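Local coordinates for reticulocyte binding protein (Streptococcus agalactiae COH1, PDB 3FAW) that probably hydrolyses the alpha-1,6-glucosidic linkages of pullulan and related branched alpha-glucans as a cell-wall-anchored pullulanase, at residues L254-I259 and K475-N480; K588-K591 and D596-R599. All coordinates share one frame; numbering follows the deposited sequence.

Contacts 1 and 2 both involve the parallel eight-stranded TIM barrel of this pullulanase, but at different places on it. Contact 1 joins the loop that leads into the first barrel strand, 269-273, to the end of helix 464-477, which precedes the fifth strand, 482-485. Contact 2 lies at the start of helix 590-609, which precedes the eighth strand, 614-618. Their centres are about 42 Å apart and their nearest atoms about 27 Å, so the two do not touch. The centre of contact 1 lies about 20 Å, and that of contact 2 about 31 Å, from the centre of the chain.

Contact 1: residues L254-I259 and K475-N480; sequences LSFAKI and KAINPN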
ATOM      1  N   LEU A 254      -3.416  15.404 -20.057  1.00 15.40           N
ATOM      2  CA  LEU A 254      -2.816  14.746 -18.900  1.00 15.36           C
ATOM      3  C   LEU A 254      -1.623  13.908 -19.355  1.00 16.37           C
ATOM      4  O   LEU A 254      -1.724  13.139 -20.311  1.00 16.45           O
ATOM      5  CB  LEU A 254      -3.845  13.865 -18.181  1.00 15.22           C
ATOM      6  CG  LEU A 254      -3.457  13.301 -16.811  1.00 15.50           C
ATOM      7  CD1 LEU A 254      -3.383  14.401 -15.752  1.00 18.04           C
ATOM      8  CD2 LEU A 254      -4.439  12.209 -16.393  1.00 14.11           C
ATOM      9  N   SER A 255      -0.492  14.084 -18.676  1.00 16.81           N
ATOM     10  CA  SER A 255       0.754  13.412 -19.040  1.00 17.03           C
ATOM     11  C   SER A 255       1.451  12.937 -17.782  1.00 16.62           C
ATOM     12  O   SER A 255       1.099  13.348 -16.683  1.00 17.58           O
ATOM     13  CB  SER A 255       1.681  14.370 -19.794  1.00 17.89           C
ATOM     14  OG  SER A 255       0.997  15.056 -20.830  1.00 21.13           O
ATOM     15  N   PHE A 256       2.459  12.087 -17.947  1.00 16.86           N
ATOM     16  CA  PHE A 256       3.267  11.638 -16.815  1.00 16.43           C
ATOM     17  C   PHE A 256       4.133  12.766 -16.268  1.00 16.16           C
ATOM     18  O   PHE A 256       4.314  13.801 -16.918  1.00 16.03           O
ATOM     19  CB  PHE A 256       4.126  10.436 -17.205  1.00 16.10           C
ATOM     20  CG  PHE A 256       3.321   9.213 -17.515  1.00 16.75           C
ATOM     21  CD1 PHE A 256       2.677   8.521 -16.496  1.00 17.14           C
ATOM     22  CD2 PHE A 256       3.180   8.767 -18.822  1.00 16.85           C
ATOM     23  CE1 PHE A 256       1.918   7.390 -16.772  1.00 17.15           C
ATOM     24  CE2 PHE A 256       2.419   7.639 -19.109  1.00 19.09           C
ATOM     25  CZ  PHE A 256       1.788   6.949 -18.080  1.00 16.52           C
ATOM     26  N   ALA A 257       4.662  12.558 -15.068  1.00 14.68           N
ATOM     27  CA  ALA A 257       5.417  13.599 -14.374  1.00 15.47           C
ATOM     28  C   ALA A 257       6.668  14.013 -15.143  1.00 16.25           C
ATOM     29  O   ALA A 257       7.221  13.232 -15.919  1.00 16.44           O
ATOM     30  CB  ALA A 257       5.795  13.136 -12.977  1.00 13.61           C
ATOM     31  N   LYS A 258       7.093  15.254 -14.925  1.00 17.27           N
ATOM     32  CA  LYS A 258       8.389  15.737 -15.388  1.00 18.47           C
ATOM     33  C   LYS A 258       9.170  16.240 -14.171  1.00 18.33           C
ATOM     34  O   LYS A 258       9.164  17.429 -13.851  1.00 17.08           O
ATOM     35  CB  LYS A 258       8.217  16.835 -16.443  1.00 19.53           C
ATOM     36  CG  LYS A 258       7.452  16.369 -17.686  1.00 21.31           C
ATOM     37  CD  LYS A 258       7.318  17.481 -18.720  1.00 21.69           C
ATOM     38  CE  LYS A 258       6.390  17.081 -19.864  1.00 24.37           C
ATOM     39  NZ  LYS A 258       4.974  16.925 -19.432  0.10 23.06           N
ATOM     40  N   ILE A 259       9.825  15.300 -13.492  1.00 19.46           N
ATOM     41  CA  ILE A 259      10.582  15.585 -12.274  1.00 19.82           C
ATOM     42  C   ILE A 259      12.019  15.934 -12.668  1.00 20.83           C
ATOM     43  O   ILE A 259      12.682  15.158 -13.358  1.00 20.60           O
ATOM     44  CB  ILE A 259      10.604  14.362 -11.316  1.00 20.15           C
ATOM     45  CG1 ILE A 259       9.191  13.803 -11.090  1.00 20.65           C
ATOM     46  CG2 ILE A 259      11.226  14.740  -9.978  1.00 21.23           C
ATOM     47  CD1 ILE A 259       9.172  12.498 -10.328  1.00 17.95           C
ATOM     48  N   LYS A 475       5.898  -0.219 -16.488  1.00 11.84           N
ATOM     49  CA  LYS A 475       7.124   0.389 -16.997  1.00 13.12           C
ATOM     50  C   LYS A 475       7.087   0.543 -18.521  1.00 13.93           C
ATOM     51  O   LYS A 475       7.636   1.507 -19.050  1.00 15.47           O
ATOM     52  CB  LYS A 475       8.367  -0.388 -16.545  1.00 13.86           C
ATOM     53  CG  LYS A 475       9.667   0.086 -17.205  1.00 18.92           C
ATOM     54  CD  LYS A 475      10.883  -0.078 -16.310  1.00 22.26           C
ATOM     55  CE  LYS A 475      10.994   1.069 -15.312  1.00 26.79           C
ATOM     56  NZ  LYS A 475      12.347   1.142 -14.693  0.10 25.61           N
ATOM     57  N   ALA A 476       6.424  -0.386 -19.215  1.00 13.80           N
ATOM     58  CA  ALA A 476       6.268  -0.297 -20.670  1.00 15.01           C
ATOM     59  C   ALA A 476       5.430   0.915 -21.079  1.00 14.46           C
ATOM     60  O   ALA A 476       5.712   1.545 -22.091  1.00 15.29           O
ATOM     61  CB  ALA A 476       5.659  -1.580 -21.231  1.00 14.57           C
ATOM     62  N   ILE A 477       4.411   1.242 -20.288  1.00 15.31           N
ATOM     63  CA  ILE A 477       3.594   2.439 -20.531  1.00 14.67           C
ATOM     64  C   ILE A 477       4.359   3.704 -20.134  1.00 14.47           C
ATOM     65  O   ILE A 477       4.432   4.659 -20.913  1.00 14.61           O
ATOM     66  CB  ILE A 477       2.265   2.398 -19.744  1.00 14.16           C
ATOM     67  CG1 ILE A 477       1.414   1.200 -20.173  1.00 14.80           C
ATOM     68  CG2 ILE A 477       1.475   3.692 -19.952  1.00 12.33           C
ATOM     69  CD1 ILE A 477       0.259   0.900 -19.229  1.00 13.70           C
ATOM     70  N   ASN A 478       4.918   3.686 -18.923  1.00 13.83           N
ATOM     71  CA  ASN A 478       5.638   4.818 -18.326  1.00 13.85           C
ATOM     72  C   ASN A 478       7.073   4.404 -17.962  1.00 14.72           C
ATOM     73  O   ASN A 478       7.293   3.813 -16.901  1.00 12.91           O
ATOM     74  CB  ASN A 478       4.889   5.291 -17.072  1.00 14.35           C
ATOM     75  CG  ASN A 478       5.595   6.427 -16.340  1.00 15.30           C
ATOM     76  OD1 ASN A 478       6.593   6.977 -16.811  1.00 11.02           O
ATOM     77  ND2 ASN A 478       5.075   6.777 -15.167  1.00 14.00           N
ATOM     78  N   PRO A 479       8.055   4.733 -18.825  1.00 15.08           N
ATOM     79  CA  PRO A 479       9.470   4.409 -18.602  1.00 15.22           C
ATOM     80  C   PRO A 479      10.052   4.860 -17.254  1.00 15.53           C
ATOM     81  O   PRO A 479      11.019   4.260 -16.785  1.00 17.25           O
ATOM     82  CB  PRO A 479      10.183   5.156 -19.740  1.00 15.97           C
ATOM     83  CG  PRO A 479       9.178   5.276 -20.801  1.00 15.02           C
ATOM     84  CD  PRO A 479       7.863   5.448 -20.103  1.00 16.43           C
ATOM     85  N   ASN A 480       9.486   5.913 -16.658  1.00 13.83           N
ATOM     86  CA  ASN A 480       9.939   6.427 -15.361  1.00 13.28           C
ATOM     87  C   ASN A 480       9.216   5.808 -14.151  1.00 12.57           C
ATOM     88  O   ASN A 480       9.421   6.239 -13.012  1.00 13.56           O
ATOM     89  CB  ASN A 480       9.795   7.953 -15.323  1.00 13.94           C
ATOM     90  CG  ASN A 480      10.761   8.665 -16.264  1.00 17.56           C
ATOM     91  OD1 ASN A 480      10.440   9.718 -16.818  1.00 21.00           O
ATOM     92  ND2 ASN A 480      11.948   8.100 -16.441  1.00 15.63           N
TER
HETATM   93  O   HOH W   1       7.765  10.565 -16.277  1.00 20.04           O
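Phe256 and Asn478 stack where the loop ahead of the first strand of the TIM barrel meets the C-terminal end of helix 464-477. Apolar and pi contacts carry most of it. Asn478 CB sits 3.7 Å from the centroid of the Phe256 ring, over its face in a CH-pi contact. A flat aromatic ring suits this place, offering one face to both CB and amide. With CG anti to the backbone nitrogen, chi1 177°, the amide is carried over the ring; chi2 of 7° sets its plane, which stays tilted 24° from the ring, and Asn478 ND2 reaches 3.2 Å from Phe256 CD1. Beside this stack, branched Ile477 presents its CG2 methyl obliquely to Phe256 CZ at 3.8 Å, and Thr446 of helix 432-449 touches all three side chains.

Polar bonds use the amide of Asn478, which suits the first residue to leave the helix because it can bond the backbone there. Asn478 OD1 accepts from Asn480 N at 3.1 Å, making an Asx turn, while Asn478 ND2 gives a weak hydrogen bond to Val451 O. A water bridges the segments, donating to Ala257 O at 2.7 Å and to Asn480 OD1 at 2.9 Å.

Contact 2: residues K588-K591 and D596-R599; sequences KDPK and DIHR
At the N-terminal end of helix 590-609, Lys588 and Pro590 meet Asp596 and Ile597, which lie farther along the helix. Asp589 caps this end: its OD1 accepts from Lys591 N at 3.1 Å, and the N-H points almost straight at the oxygen (171°) but meets it from well above the carboxylate plane. Aspartate suits an N-cap because it accepts from a first-turn backbone N-H, for which the helix supplies no preceding carbonyl. Its other oxygen, OD2, accepts from Lys654 N, which should help fix the carboxylate's rotation. Pro590 fits the first helical position, where its lack of an N-H costs no helical bond.

The CA atoms of Pro590 and Ile597 are 7.4 Å apart, less than the roughly 10.5 Å spanned by seven residues of a straight alpha helix, so the weakly bonded start departs from the regular path. Across the contact, Ile597 CD1 lies 4.0 Å from Pro590 CA and 4.1 Å from Pro590 CG. The exposed Lys588, long and extended beyond CG, brings NZ to 3.9 Å from Asp596 OD2, a long salt bridge; the same oxygen also pairs with Arg600 NE.

Isoleucine suits position 597 because its long apolar side chain meets the proline ring while also packing on His579, Ile582 and Ala583 of helix 578-586; His598 turns to Ile686 and Thr690 of helix 685-703.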
ATOM      1  N   LYS A 588       8.731  11.101  28.266  1.00 18.75           N
ATOM      2  CA  LYS A 588       8.631  12.506  28.660  1.00 18.35           C
ATOM      3  C   LYS A 588       7.331  13.152  28.159  1.00 18.13           C
ATOM      4  O   LYS A 588       6.804  12.787  27.106  1.00 13.69           O
ATOM      5  CB  LYS A 588       9.851  13.279  28.161  1.00 18.93           C
ATOM      6  CG  LYS A 588      11.141  12.890  28.874  1.00 19.61           C
ATOM      7  CD  LYS A 588      12.303  13.784  28.465  1.00 21.35           C
ATOM      8  CE  LYS A 588      13.541  13.486  29.292  1.00 23.84           C
ATOM      9  NZ  LYS A 588      14.664  14.411  28.973  1.00 25.58           N
ATOM     10  N   ASP A 589       6.820  14.101  28.941  1.00 18.04           N
ATOM     11  CA  ASP A 589       5.597  14.826  28.607  1.00 18.93           C
ATOM     12  C   ASP A 589       5.941  15.945  27.627  1.00 19.71           C
ATOM     13  O   ASP A 589       6.776  16.794  27.944  1.00 19.67           O
ATOM     14  CB  ASP A 589       4.967  15.415  29.878  1.00 18.29           C
ATOM     15  CG  ASP A 589       3.538  15.911  29.665  1.00 18.29           C
ATOM     16  OD1 ASP A 589       3.113  16.102  28.509  1.00 18.98           O
ATOM     17  OD2 ASP A 589       2.826  16.114  30.672  1.00 21.64           O
ATOM     18  N   PRO A 590       5.321  15.942  26.427  1.00 20.93           N
ATOM     19  CA  PRO A 590       5.484  17.050  25.473  1.00 22.84           C
ATOM     20  C   PRO A 590       5.137  18.447  26.014  1.00 24.47           C
ATOM     21  O   PRO A 590       5.582  19.443  25.448  1.00 26.62           O
ATOM     22  CB  PRO A 590       4.530  16.676  24.332  1.00 23.27           C
ATOM     23  CG  PRO A 590       4.379  15.206  24.422  1.00 21.41           C
ATOM     24  CD  PRO A 590       4.459  14.877  25.876  1.00 20.83           C
ATOM     25  N   LYS A 591       4.347  18.520  27.084  1.00 26.05           N
ATOM     26  CA  LYS A 591       4.032  19.802  27.730  1.00 27.02           C
ATOM     27  C   LYS A 591       5.278  20.505  28.284  1.00 26.12           C
ATOM     28  O   LYS A 591       5.332  21.736  28.316  1.00 26.32           O
ATOM     29  CB  LYS A 591       3.009  19.603  28.855  1.00 27.10           C
ATOM     30  CG  LYS A 591       2.437  20.908  29.413  1.00 27.88           C
ATOM     31  CD  LYS A 591       1.382  20.663  30.485  1.00 29.40           C
ATOM     32  CE  LYS A 591       0.052  20.198  29.899  0.10 29.26           C
ATOM     33  NZ  LYS A 591      -0.592  21.241  29.052  0.10 29.40           N
ATOM     34  N   ASP A 596      13.123  19.088  23.402  1.00 14.48           N
ATOM     35  CA  ASP A 596      14.003  17.927  23.354  1.00 16.12           C
ATOM     36  C   ASP A 596      13.500  16.905  22.339  1.00 14.80           C
ATOM     37  O   ASP A 596      14.271  16.376  21.539  1.00 13.55           O
ATOM     38  CB  ASP A 596      14.117  17.283  24.738  1.00 20.00           C
ATOM     39  CG  ASP A 596      15.150  16.174  24.781  1.00 20.00           C
ATOM     40  OD1 ASP A 596      16.332  16.450  24.485  1.00 20.00           O
ATOM     41  OD2 ASP A 596      14.780  15.028  25.111  1.00 20.00           O
ATOM     42  N   ILE A 597      12.199  16.636  22.379  1.00 14.21           N
ATOM     43  CA  ILE A 597      11.571  15.686  21.464  1.00 14.44           C
ATOM     44  C   ILE A 597      11.857  16.070  20.006  1.00 13.58           C
ATOM     45  O   ILE A 597      12.215  15.209  19.205  1.00 14.24           O
ATOM     46  CB  ILE A 597      10.044  15.568  21.721  1.00 14.35           C
ATOM     47  CG1 ILE A 597       9.781  14.896  23.078  1.00 14.23           C
ATOM     48  CG2 ILE A 597       9.369  14.763  20.612  1.00 15.22           C
ATOM     49  CD1 ILE A 597       8.346  15.018  23.566  1.00 15.16           C
ATOM     50  N   HIS A 598      11.720  17.354  19.676  1.00 12.69           N
ATOM     51  CA  HIS A 598      11.978  17.834  18.312  1.00 12.90           C
ATOM     52  C   HIS A 598      13.465  17.811  17.939  1.00 12.42           C
ATOM     53  O   HIS A 598      13.808  17.576  16.784  1.00 10.76           O
ATOM     54  CB  HIS A 598      11.394  19.234  18.095  1.00 12.59           C
ATOM     55  CG  HIS A 598       9.914  19.237  17.870  1.00 15.25           C
ATOM     56  ND1 HIS A 598       9.010  18.988  18.880  1.00 15.95           N
ATOM     57  CD2 HIS A 598       9.179  19.451  16.754  1.00 14.80           C
ATOM     58  CE1 HIS A 598       7.783  19.050  18.396  1.00 13.69           C
ATOM     59  NE2 HIS A 598       7.857  19.331  17.108  1.00 14.10           N
ATOM     60  N   ARG A 599      14.342  18.052  18.911  1.00 13.04           N
ATOM     61  CA  ARG A 599      15.782  17.920  18.677  1.00 13.57           C
ATOM     62  C   ARG A 599      16.115  16.493  18.237  1.00 12.12           C
ATOM     63  O   ARG A 599      16.863  16.294  17.283  1.00 11.54           O
ATOM     64  CB  ARG A 599      16.583  18.321  19.923  1.00 13.25           C
ATOM     65  CG  ARG A 599      16.709  19.826  20.094  1.00 14.30           C
ATOM     66  CD  ARG A 599      17.451  20.207  21.362  1.00 17.37           C
ATOM     67  NE  ARG A 599      17.371  21.647  21.600  1.00 21.43           N
ATOM     68  CZ  ARG A 599      17.891  22.280  22.651  1.00 24.88           C
ATOM     69  NH1 ARG A 599      18.545  21.609  23.596  0.10 24.96           N
ATOM     70  NH2 ARG A 599      17.754  23.596  22.758  1.00 26.46           N
TER